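Local coordinates for protein putative archaeal ammonia monooxygenase subunit B (Candidatus Nitrosocaldus yellowstonii, PDB 4O65) that forms the copper-binding cupredoxin domain of a putative archaeal ammonia monooxygenase subunit, and so probably takes part in ammonia oxidation, at residues I61-V67 and E110-C116; F11-E17 and H128-I133. All blocks are in the same frame, centred on the assembly; numbering follows the deposited sequence.

Contact 1 of 2, residues I61-V67 and E110-C116; sequences IVTGRLV and EVPYKLC
Leu66 N gives a short, nearly straight hydrogen bond to Val111 O (2.7 Å, 172° at the hydrogen). The return bond, Val111 N to Leu66 O, completes one of three such pairs between these antiparallel strands. They are the central strands of a four-stranded sheet in the cupredoxin beta sandwich. The other hydrogen-bonded pairs are Val62 with Leu115 and Gly64 with Tyr113. Here Gly64 N to Tyr113 O is the longest bond, at 3.2 Å.

Tyr113 buries more surface than any other residue here. Its CG lies between the backbone N and the carbonyl carbon (chi1 74°), which lays the ring back over Gly64. Gly64 N stands 3.5 Å above the ring plane, over its centre, and Tyr113 CE2 comes within 3.3 Å of Gly64 CA. This is a cross-strand aromatic-glycine pair: the glycine has no side chain, and the ring fills that place. Leu66 crosses the ring at about a right angle, with its CD2 3.7 Å from Tyr113 CD2. The hydroxyl hydrogen-bonds with Thr129 OG1 in the facing sheet.

The opposite face carries Ile61, Thr63, Arg65, Val67, Glu110 and Lys114. The extended Lys114 chain lies beside Thr63, and its CE reaches Ile61 CG2 at 3.8 Å. Cys116, on this face too, ties the sheet to Cys51 by a disulfide. Arg65 bends at chi3 and forms a salt bridge with Glu110. Glu15 and Asp16 take its NH2, so three carboxylates surround this guanidinium. Its plane and the Glu110 carboxylate are turned 63° apart. Val67 CG2 packs against one face of the guanidinium, toward its rim, while Glu110 OE2 meets NH1 at the edge, in plane, at 3.2 Å.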
ATOM      1  N   ILE A  61      -0.011  -7.654   0.182  1.00 17.63           N
ATOM      2  CA  ILE A  61       0.050  -7.399   1.609  1.00 16.59           C
ATOM      3  C   ILE A  61       1.513  -7.216   2.041  1.00 16.62           C
ATOM      4  O   ILE A  61       2.382  -8.045   1.715  1.00 16.83           O
ATOM      5  CB  ILE A  61      -0.554  -8.602   2.397  1.00 17.48           C
ATOM      6  CG1 ILE A  61      -2.065  -8.775   2.046  1.00 18.69           C
ATOM      7  CG2 ILE A  61      -0.391  -8.358   3.914  1.00 18.36           C
ATOM      8  CD1 ILE A  61      -2.681 -10.028   2.718  1.00 20.28           C
ATOM      9  N   VAL A  62       1.758  -6.145   2.807  1.00 16.08           N
ATOM     10  CA  VAL A  62       3.090  -5.934   3.367  1.00 17.02           C
ATOM     11  C   VAL A  62       2.869  -5.890   4.866  1.00 16.63           C
ATOM     12  O   VAL A  62       2.021  -5.095   5.357  1.00 18.18           O
ATOM     13  CB  VAL A  62       3.716  -4.574   2.892  1.00 18.23           C
ATOM     14  CG1 VAL A  62       5.171  -4.462   3.458  1.00 19.80           C
ATOM     15  CG2 VAL A  62       3.655  -4.469   1.368  1.00 19.02           C
ATOM     16  N   THR A  63       3.659  -6.665   5.600  1.00 16.82           N
ATOM     17  CA  THR A  63       3.525  -6.632   7.049  1.00 18.18           C
ATOM     18  C   THR A  63       4.888  -6.395   7.681  1.00 17.59           C
ATOM     19  O   THR A  63       5.914  -6.608   7.017  1.00 18.52           O
ATOM     20  CB  THR A  63       2.933  -7.944   7.630  1.00 18.91           C
ATOM     21  OG1 THR A  63       3.691  -9.073   7.125  1.00 21.56           O
ATOM     22  CG2 THR A  63       1.442  -8.120   7.178  1.00 18.31           C
ATOM     23  N   GLY A  64       4.881  -5.951   8.935  1.00 18.37           N
ATOM     24  CA  GLY A  64       6.158  -5.745   9.675  1.00 18.57           C
ATOM     25  C   GLY A  64       5.881  -5.191  11.052  1.00 19.32           C
ATOM     26  O   GLY A  64       4.740  -5.269  11.542  1.00 19.34           O
ATOM     27  N   ARG A  65       6.909  -4.624  11.692  1.00 18.56           N
ATOM     28  CA  ARG A  65       6.695  -4.093  13.013  1.00 20.00           C
ATOM     29  C   ARG A  65       7.472  -2.783  13.048  1.00 20.12           C
ATOM     30  O   ARG A  65       8.548  -2.706  12.454  1.00 20.88           O
ATOM     31  CB  ARG A  65       7.339  -5.019  14.106  1.00 23.94           C
ATOM     32  CG  ARG A  65       6.815  -6.441  14.250  1.00 32.34           C
ATOM     33  CD  ARG A  65       7.533  -7.148  15.477  1.00 33.38           C
ATOM     34  NE  ARG A  65       9.000  -7.128  15.225  1.00 42.87           N
ATOM     35  CZ  ARG A  65       9.969  -6.850  16.115  1.00 45.50           C
ATOM     36  NH1 ARG A  65       9.697  -6.600  17.403  1.00 50.46           N
ATOM     37  NH2 ARG A  65      11.241  -6.864  15.728  1.00 42.15           N
ATOM     38  N   LEU A  66       6.879  -1.763  13.671  1.00 18.98           N
ATOM     39  CA  LEU A  66       7.552  -0.452  13.855  1.00 18.89           C
ATOM     40  C   LEU A  66       8.069  -0.460  15.278  1.00 20.10           C
ATOM     41  O   LEU A  66       7.312  -0.742  16.231  1.00 22.93           O
ATOM     42  CB  LEU A  66       6.557   0.675  13.684  1.00 18.79           C
ATOM     43  CG  LEU A  66       5.789   0.589  12.374  1.00 19.69           C
ATOM     44  CD1 LEU A  66       4.705   1.686  12.312  1.00 21.80           C
ATOM     45  CD2 LEU A  66       6.733   0.751  11.163  1.00 20.10           C
ATOM     46  N   VAL A  67       9.371  -0.242  15.411  1.00 19.05           N
ATOM     47  CA  VAL A  67      10.005  -0.389  16.732  1.00 20.06           C
ATOM     48  C   VAL A  67      10.650   0.916  17.150  1.00 19.72           C
ATOM     49  O   VAL A  67      11.616   1.419  16.520  1.00 18.98           O
ATOM     50  CB  VAL A  67      11.031  -1.531  16.709  1.00 21.62           C
ATOM     51  CG1 VAL A  67      11.715  -1.634  18.097  1.00 22.89           C
ATOM     52  CG2 VAL A  67      10.355  -2.825  16.286  1.00 23.08           C
ATOM     53  N   GLU A 110       6.369  -1.017  20.376  1.00 26.92           N
ATOM     54  CA  GLU A 110       6.356  -1.746  19.083  1.00 28.44           C
ATOM     55  C   GLU A 110       4.940  -1.597  18.560  1.00 27.40           C
ATOM     56  O   GLU A 110       3.976  -1.746  19.341  1.00 26.26           O
ATOM     57  CB  GLU A 110       6.605  -3.264  19.314  1.00 36.94           C
ATOM     58  CG  GLU A 110       7.981  -3.896  18.993  1.00 47.48           C
ATOM     59  CD  GLU A 110       8.885  -4.188  20.208  1.00 53.45           C
ATOM     60  OE1 GLU A 110       8.978  -3.315  21.098  1.00 62.82           O
ATOM     61  OE2 GLU A 110       9.541  -5.272  20.296  1.00 58.92           O
ATOM     62  N   VAL A 111       4.794  -1.389  17.242  1.00 23.33           N
ATOM     63  CA  VAL A 111       3.466  -1.318  16.626  1.00 25.33           C
ATOM     64  C   VAL A 111       3.538  -2.291  15.409  1.00 24.11           C
ATOM     65  O   VAL A 111       4.256  -1.999  14.424  1.00 23.46           O
ATOM     66  CB  VAL A 111       3.132   0.135  16.169  1.00 26.64           C
ATOM     67  CG1 VAL A 111       1.817   0.185  15.380  1.00 28.88           C
ATOM     68  CG2 VAL A 111       2.975   1.032  17.410  1.00 27.10           C
ATOM     69  N   PRO A 112       2.786  -3.418  15.455  1.00 23.10           N
ATOM     70  CA  PRO A 112       2.706  -4.240  14.218  1.00 22.85           C
ATOM     71  C   PRO A 112       1.931  -3.489  13.175  1.00 21.20           C
ATOM     72  O   PRO A 112       1.000  -2.707  13.514  1.00 22.05           O
ATOM     73  CB  PRO A 112       1.933  -5.530  14.650  1.00 24.94           C
ATOM     74  CG  PRO A 112       1.387  -5.224  16.007  1.00 29.37           C
ATOM     75  CD  PRO A 112       2.157  -4.069  16.629  1.00 26.46           C
ATOM     76  N   TYR A 113       2.311  -3.654  11.901  1.00 18.82           N
ATOM     77  CA  TYR A 113       1.540  -2.963  10.829  1.00 18.38           C
ATOM     78  C   TYR A 113       1.204  -3.937   9.712  1.00 18.13           C
ATOM     79  O   TYR A 113       1.899  -4.963   9.520  1.00 18.43           O
ATOM     80  CB  TYR A 113       2.335  -1.735  10.285  1.00 17.63           C
ATOM     81  CG  TYR A 113       3.515  -2.095   9.406  1.00 18.03           C
ATOM     82  CD1 TYR A 113       3.365  -2.222   8.017  1.00 17.80           C
ATOM     83  CD2 TYR A 113       4.816  -2.179   9.954  1.00 17.29           C
ATOM     84  CE1 TYR A 113       4.467  -2.581   7.201  1.00 18.60           C
ATOM     85  CE2 TYR A 113       5.904  -2.482   9.163  1.00 18.45           C
ATOM     86  CZ  TYR A 113       5.733  -2.651   7.794  1.00 17.40           C
ATOM     87  OH  TYR A 113       6.832  -2.956   7.055  1.00 17.73           O
ATOM     88  N   LYS A 114       0.176  -3.575   8.948  1.00 18.51           N
ATOM     89  CA  LYS A 114      -0.222  -4.340   7.771  1.00 19.68           C
ATOM     90  C   LYS A 114      -0.774  -3.341   6.754  1.00 20.49           C
ATOM     91  O   LYS A 114      -1.693  -2.531   7.055  1.00 22.08           O
ATOM     92  CB  LYS A 114      -1.252  -5.412   8.105  1.00 20.62           C
ATOM     93  CG  LYS A 114      -1.867  -6.054   6.821  1.00 22.45           C
ATOM     94  CD  LYS A 114      -2.557  -7.354   7.240  1.00 24.45           C
ATOM     95  CE  LYS A 114      -3.406  -7.975   6.118  1.00 25.83           C
ATOM     96  NZ  LYS A 114      -3.970  -9.348   6.466  1.00 28.63           N
ATOM     97  N   LEU A 115      -0.192  -3.368   5.562  1.00 18.43           N
ATOM     98  CA  LEU A 115      -0.649  -2.538   4.457  1.00 20.00           C
ATOM     99  C   LEU A 115      -1.187  -3.479   3.382  1.00 20.10           C
ATOM    100  O   LEU A 115      -0.569  -4.530   3.071  1.00 20.93           O
ATOM    101  CB  LEU A 115       0.523  -1.786   3.829  1.00 20.57           C
ATOM    102  CG  LEU A 115       1.518  -1.166   4.813  1.00 23.18           C
ATOM    103  CD1 LEU A 115       2.577  -0.438   4.002  1.00 23.32           C
ATOM    104  CD2 LEU A 115       0.744  -0.218   5.696  1.00 23.75           C
ATOM    105  N   CYS A 116      -2.356  -3.123   2.855  1.00 19.70           N
ATOM    106  CA  CYS A 116      -2.970  -3.933   1.808  1.00 18.64           C
ATOM    107  C   CYS A 116      -3.211  -2.961   0.654  1.00 18.11           C
ATOM    108  O   CYS A 116      -3.874  -1.945   0.876  1.00 18.70           O
ATOM    109  CB  CYS A 116      -4.292  -4.488   2.256  1.00 21.89           C
ATOM    110  SG  CYS A 116      -4.867  -5.756   1.050  1.00 29.12           S
TER

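Contact 2 of 2, residues F11-E17 and H128-I133; sequences FVKIEDE and HTQLNI. Unlike the reference sequence in segment 128-133: Ile133 (reference Val). With CU (copper (II) ion), chain B.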
ATOM      1  N   PHE A  11      14.974   6.944  14.772  1.00 18.34           N
ATOM      2  CA  PHE A  11      13.945   7.141  15.802  1.00 18.98           C
ATOM      3  C   PHE A  11      13.022   5.927  15.900  1.00 19.35           C
ATOM      4  O   PHE A  11      12.655   5.519  17.003  1.00 21.08           O
ATOM      5  CB  PHE A  11      13.100   8.370  15.519  1.00 18.55           C
ATOM      6  CG  PHE A  11      13.733   9.696  15.918  1.00 21.45           C
ATOM      7  CD1 PHE A  11      15.106   9.922  15.767  1.00 21.61           C
ATOM      8  CD2 PHE A  11      12.929  10.769  16.339  1.00 21.91           C
ATOM      9  CE1 PHE A  11      15.679  11.170  16.113  1.00 21.84           C
ATOM     10  CE2 PHE A  11      13.492  12.000  16.693  1.00 22.20           C
ATOM     11  CZ  PHE A  11      14.870  12.199  16.566  1.00 21.38           C
ATOM     12  N   VAL A  12      12.593   5.391  14.749  1.00 17.71           N
ATOM     13  CA  VAL A  12      11.672   4.208  14.743  1.00 18.05           C
ATOM     14  C   VAL A  12      12.146   3.341  13.595  1.00 18.24           C
ATOM     15  O   VAL A  12      12.238   3.824  12.446  1.00 18.57           O
ATOM     16  CB  VAL A  12      10.168   4.599  14.527  1.00 18.25           C
ATOM     17  CG1 VAL A  12       9.277   3.325  14.459  1.00 18.44           C
ATOM     18  CG2 VAL A  12       9.640   5.596  15.580  1.00 18.33           C
ATOM     19  N   LYS A  13      12.448   2.067  13.872  1.00 19.15           N
ATOM     20  CA  LYS A  13      12.934   1.152  12.818  1.00 19.32           C
ATOM     21  C   LYS A  13      11.776   0.367  12.263  1.00 18.15           C
ATOM     22  O   LYS A  13      10.852   0.003  13.000  1.00 19.09           O
ATOM     23  CB  LYS A  13      13.972   0.181  13.418  1.00 23.04           C
ATOM     24  CG  LYS A  13      14.731  -0.592  12.356  1.00 29.68           C
ATOM     25  CD  LYS A  13      16.067  -1.207  12.868  1.00 37.91           C
ATOM     26  CE  LYS A  13      16.706  -1.908  11.665  1.00 43.54           C
ATOM     27  NZ  LYS A  13      17.721  -2.923  12.041  1.00 46.71           N
ATOM     28  N   ILE A  14      11.826   0.079  10.974  1.00 17.21           N
ATOM     29  CA  ILE A  14      10.811  -0.775  10.312  1.00 16.99           C
ATOM     30  C   ILE A  14      11.476  -2.169  10.254  1.00 18.14           C
ATOM     31  O   ILE A  14      12.503  -2.354   9.566  1.00 18.60           O
ATOM     32  CB  ILE A  14      10.593  -0.257   8.895  1.00 17.21           C
ATOM     33  CG1 ILE A  14       9.934   1.142   8.984  1.00 16.40           C
ATOM     34  CG2 ILE A  14       9.735  -1.259   8.043  1.00 17.97           C
ATOM     35  CD1 ILE A  14       9.970   1.841   7.585  1.00 16.54           C
ATOM     36  N   GLU A  15      10.952  -3.102  11.040  1.00 18.33           N
ATOM     37  CA  GLU A  15      11.564  -4.413  11.163  1.00 20.02           C
ATOM     38  C   GLU A  15      10.655  -5.549  10.630  1.00 19.65           C
ATOM     39  O   GLU A  15       9.418  -5.383  10.537  1.00 19.28           O
ATOM     40  CB  GLU A  15      11.895  -4.681  12.639  1.00 20.61           C
ATOM     41  CG  GLU A  15      12.850  -3.597  13.226  1.00 22.84           C
ATOM     42  CD  GLU A  15      13.328  -3.926  14.634  1.00 29.07           C
ATOM     43  OE1 GLU A  15      13.065  -5.055  15.147  1.00 28.68           O
ATOM     44  OE2 GLU A  15      13.944  -3.033  15.249  1.00 28.17           O
ATOM     45  N   ASP A  16      11.300  -6.655  10.231  1.00 20.00           N
ATOM     46  CA  ASP A  16      10.545  -7.888   9.866  1.00 22.78           C
ATOM     47  C   ASP A  16       9.568  -7.656   8.722  1.00 22.39           C
ATOM     48  O   ASP A  16       8.481  -8.243   8.674  1.00 21.90           O
ATOM     49  CB  ASP A  16       9.865  -8.413  11.098  1.00 23.63           C
ATOM     50  CG  ASP A  16      10.908  -8.752  12.197  1.00 27.34           C
ATOM     51  OD1 ASP A  16      11.841  -9.468  11.893  1.00 32.92           O
ATOM     52  OD2 ASP A  16      10.857  -8.175  13.245  1.00 30.73           O
ATOM     53  N   GLU A  17       9.966  -6.791   7.798  1.00 21.24           N
ATOM     54  CA  GLU A  17       9.072  -6.458   6.660  1.00 21.08           C
ATOM     55  C   GLU A  17       8.876  -7.723   5.783  1.00 23.48           C
ATOM     56  O   GLU A  17       9.865  -8.440   5.482  1.00 23.46           O
ATOM     57  CB  GLU A  17       9.709  -5.346   5.894  1.00 21.00           C
ATOM     58  CG  GLU A  17       8.895  -4.891   4.684  1.00 21.71           C
ATOM     59  CD  GLU A  17       9.685  -3.922   3.848  1.00 23.27           C
ATOM     60  OE1 GLU A  17       9.209  -2.798   3.622  1.00 22.38           O
ATOM     61  OE2 GLU A  17      10.792  -4.284   3.389  1.00 22.60           O
ATOM     62  N   HIS A 128       9.043  -0.334  -0.946  1.00 17.21           N
ATOM     63  CA  HIS A 128       9.510  -0.269   0.448  1.00 17.74           C
ATOM     64  C   HIS A 128       8.385   0.196   1.289  1.00 17.09           C
ATOM     65  O   HIS A 128       7.622   1.121   0.914  1.00 18.12           O
ATOM     66  CB  HIS A 128      10.575   0.817   0.626  1.00 17.38           C
ATOM     67  CG  HIS A 128      11.817   0.635  -0.217  1.00 19.73           C
ATOM     68  ND1 HIS A 128      13.050   0.372   0.334  1.00 21.17           N
ATOM     69  CD2 HIS A 128      12.036   0.829  -1.610  1.00 21.58           C
ATOM     70  CE1 HIS A 128      13.992   0.326  -0.668  1.00 22.36           C
ATOM     71  NE2 HIS A 128      13.369   0.617  -1.842  1.00 22.53           N
ATOM     72  N   THR A 129       8.307  -0.348   2.491  1.00 16.96           N
ATOM     73  CA  THR A 129       7.476   0.336   3.504  1.00 15.96           C
ATOM     74  C   THR A 129       8.052   1.735   3.747  1.00 16.39           C
ATOM     75  O   THR A 129       9.263   1.884   3.962  1.00 16.70           O
ATOM     76  CB  THR A 129       7.513  -0.422   4.849  1.00 17.52           C
ATOM     77  OG1 THR A 129       6.978  -1.736   4.641  1.00 16.63           O
ATOM     78  CG2 THR A 129       6.637   0.299   5.874  1.00 17.40           C
ATOM     79  N   GLN A 130       7.192   2.755   3.761  1.00 15.65           N
ATOM     80  CA  GLN A 130       7.657   4.105   4.130  1.00 15.95           C
ATOM     81  C   GLN A 130       6.971   4.575   5.403  1.00 16.63           C
ATOM     82  O   GLN A 130       5.730   4.629   5.483  1.00 17.93           O
ATOM     83  CB  GLN A 130       7.270   5.068   2.964  1.00 17.62           C
ATOM     84  CG  GLN A 130       7.683   6.513   3.295  1.00 18.66           C
ATOM     85  CD  GLN A 130       7.446   7.494   2.181  1.00 22.42           C
ATOM     86  OE1 GLN A 130       7.173   8.738   2.439  1.00 24.96           O
ATOM     87  NE2 GLN A 130       7.561   7.030   0.967  1.00 20.17           N
ATOM     88  N   LEU A 131       7.765   4.898   6.437  1.00 16.13           N
ATOM     89  CA  LEU A 131       7.175   5.455   7.646  1.00 17.52           C
ATOM     90  C   LEU A 131       7.412   6.939   7.627  1.00 17.52           C
ATOM     91  O   LEU A 131       8.521   7.369   7.259  1.00 18.33           O
ATOM     92  CB  LEU A 131       7.897   4.825   8.869  1.00 19.24           C
ATOM     93  CG  LEU A 131       7.348   5.307  10.220  1.00 20.62           C
ATOM     94  CD1 LEU A 131       5.901   4.880  10.407  1.00 22.78           C
ATOM     95  CD2 LEU A 131       8.276   4.840  11.384  1.00 22.06           C
ATOM     96  N   ASN A 132       6.403   7.754   7.988  1.00 18.70           N
ATOM     97  CA  ASN A 132       6.636   9.178   8.234  1.00 18.39           C
ATOM     98  C   ASN A 132       6.371   9.506   9.663  1.00 19.14           C
ATOM     99  O   ASN A 132       5.279   9.250  10.156  1.00 20.26           O
ATOM    100  CB  ASN A 132       5.799  10.064   7.340  1.00 21.44           C
ATOM    101  CG  ASN A 132       6.519  10.302   6.023  1.00 23.05           C
ATOM    102  OD1 ASN A 132       7.490  11.142   5.914  1.00 24.91           O
ATOM    103  ND2 ASN A 132       6.194   9.473   5.109  1.00 16.49           N
ATOM    104  N   ILE A 133       7.417   9.979  10.336  1.00 17.85           N
ATOM    105  CA  ILE A 133       7.300  10.337  11.737  1.00 18.91           C
ATOM    106  C   ILE A 133       7.019  11.842  11.759  1.00 19.65           C
ATOM    107  O   ILE A 133       7.826  12.636  11.231  1.00 19.18           O
ATOM    108  CB  ILE A 133       8.595  10.048  12.501  1.00 19.26           C
ATOM    109  CG1 ILE A 133       8.923   8.535  12.370  1.00 21.49           C
ATOM    110  CG2 ILE A 133       8.421  10.549  13.968  1.00 18.44           C
ATOM    111  CD1 ILE A 133      10.330   8.182  12.781  1.00 22.66           C
TER
HETATM  112 CU    CU B 201      14.092   0.386  -3.681  0.70 36.51          CU
HETATM  113  O   HOH W   1      14.440   2.288  -4.460  1.00 44.34           O
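Thr129, Ile14 and Leu131 bury the most surface here. Glu17 OE1 is gripped twice by Thr129. The Thr129 hydroxyl donates to it on the anti lone pair, with OG1 to OE1 at 2.7 Å. The backbone also donates, with Thr129 N to Glu17 OE1 at 2.8 Å, met nearly along the C-O axis. Thr129 OG1 lies beside its own backbone N (chi1 -61°), which lets both donors converge on one oxygen. The extended Glu17 chain passes Thr129 in the opposite direction to reach them.

Ile14 packs obliquely against Thr129 CB. Its CG2 is 4.0 Å from Thr129 CB, and its CD1 sits 3.7 Å from Thr129 O. The same CD1 meets Leu131 CB at 3.9 Å, and the two side chains run alongside in opposite senses. Leu131 then crosses Val12 at about a right angle, its CD2 3.6 Å from Val12 CG1. Ile133 CD1 continues this apolar row against Val12 and Phe11.

His128, next to Thr129, turns its ring away from this interface. Its NE2 binds copper at 2.0 Å and its ND1 is hydrogen-bonded to Gly141 O, fixing the ring through both nitrogens. His126 and a water also bind the metal. The two sheets of a cupredoxin beta sandwich pack face to face here, and these side chains fill the core between them, beside the copper site of His126 and His128.

How the contacts relate
Contact 1 pairs neighbouring strands within one sheet, whereas contact 2 packs that sheet against the other; their centres are 8 Å apart. Strand 12-19 lies next to strand 59-68, so the two contacts share a sheet. Tyr113 OH and Thr129 OG1, 2.7 Å apart in a probable hydrogen bond, join them in the core. Tyr113 OH also packs on Ile14 CG2 at 3.5 Å. On the outer face, Arg65 NH2 and Glu15 OE1 form a 2.6 Å salt bridge. Contact 2 holds the copper ligand His128 itself. Contact 1 stands further back: the side chain of Val62 is about 12 Å from the copper.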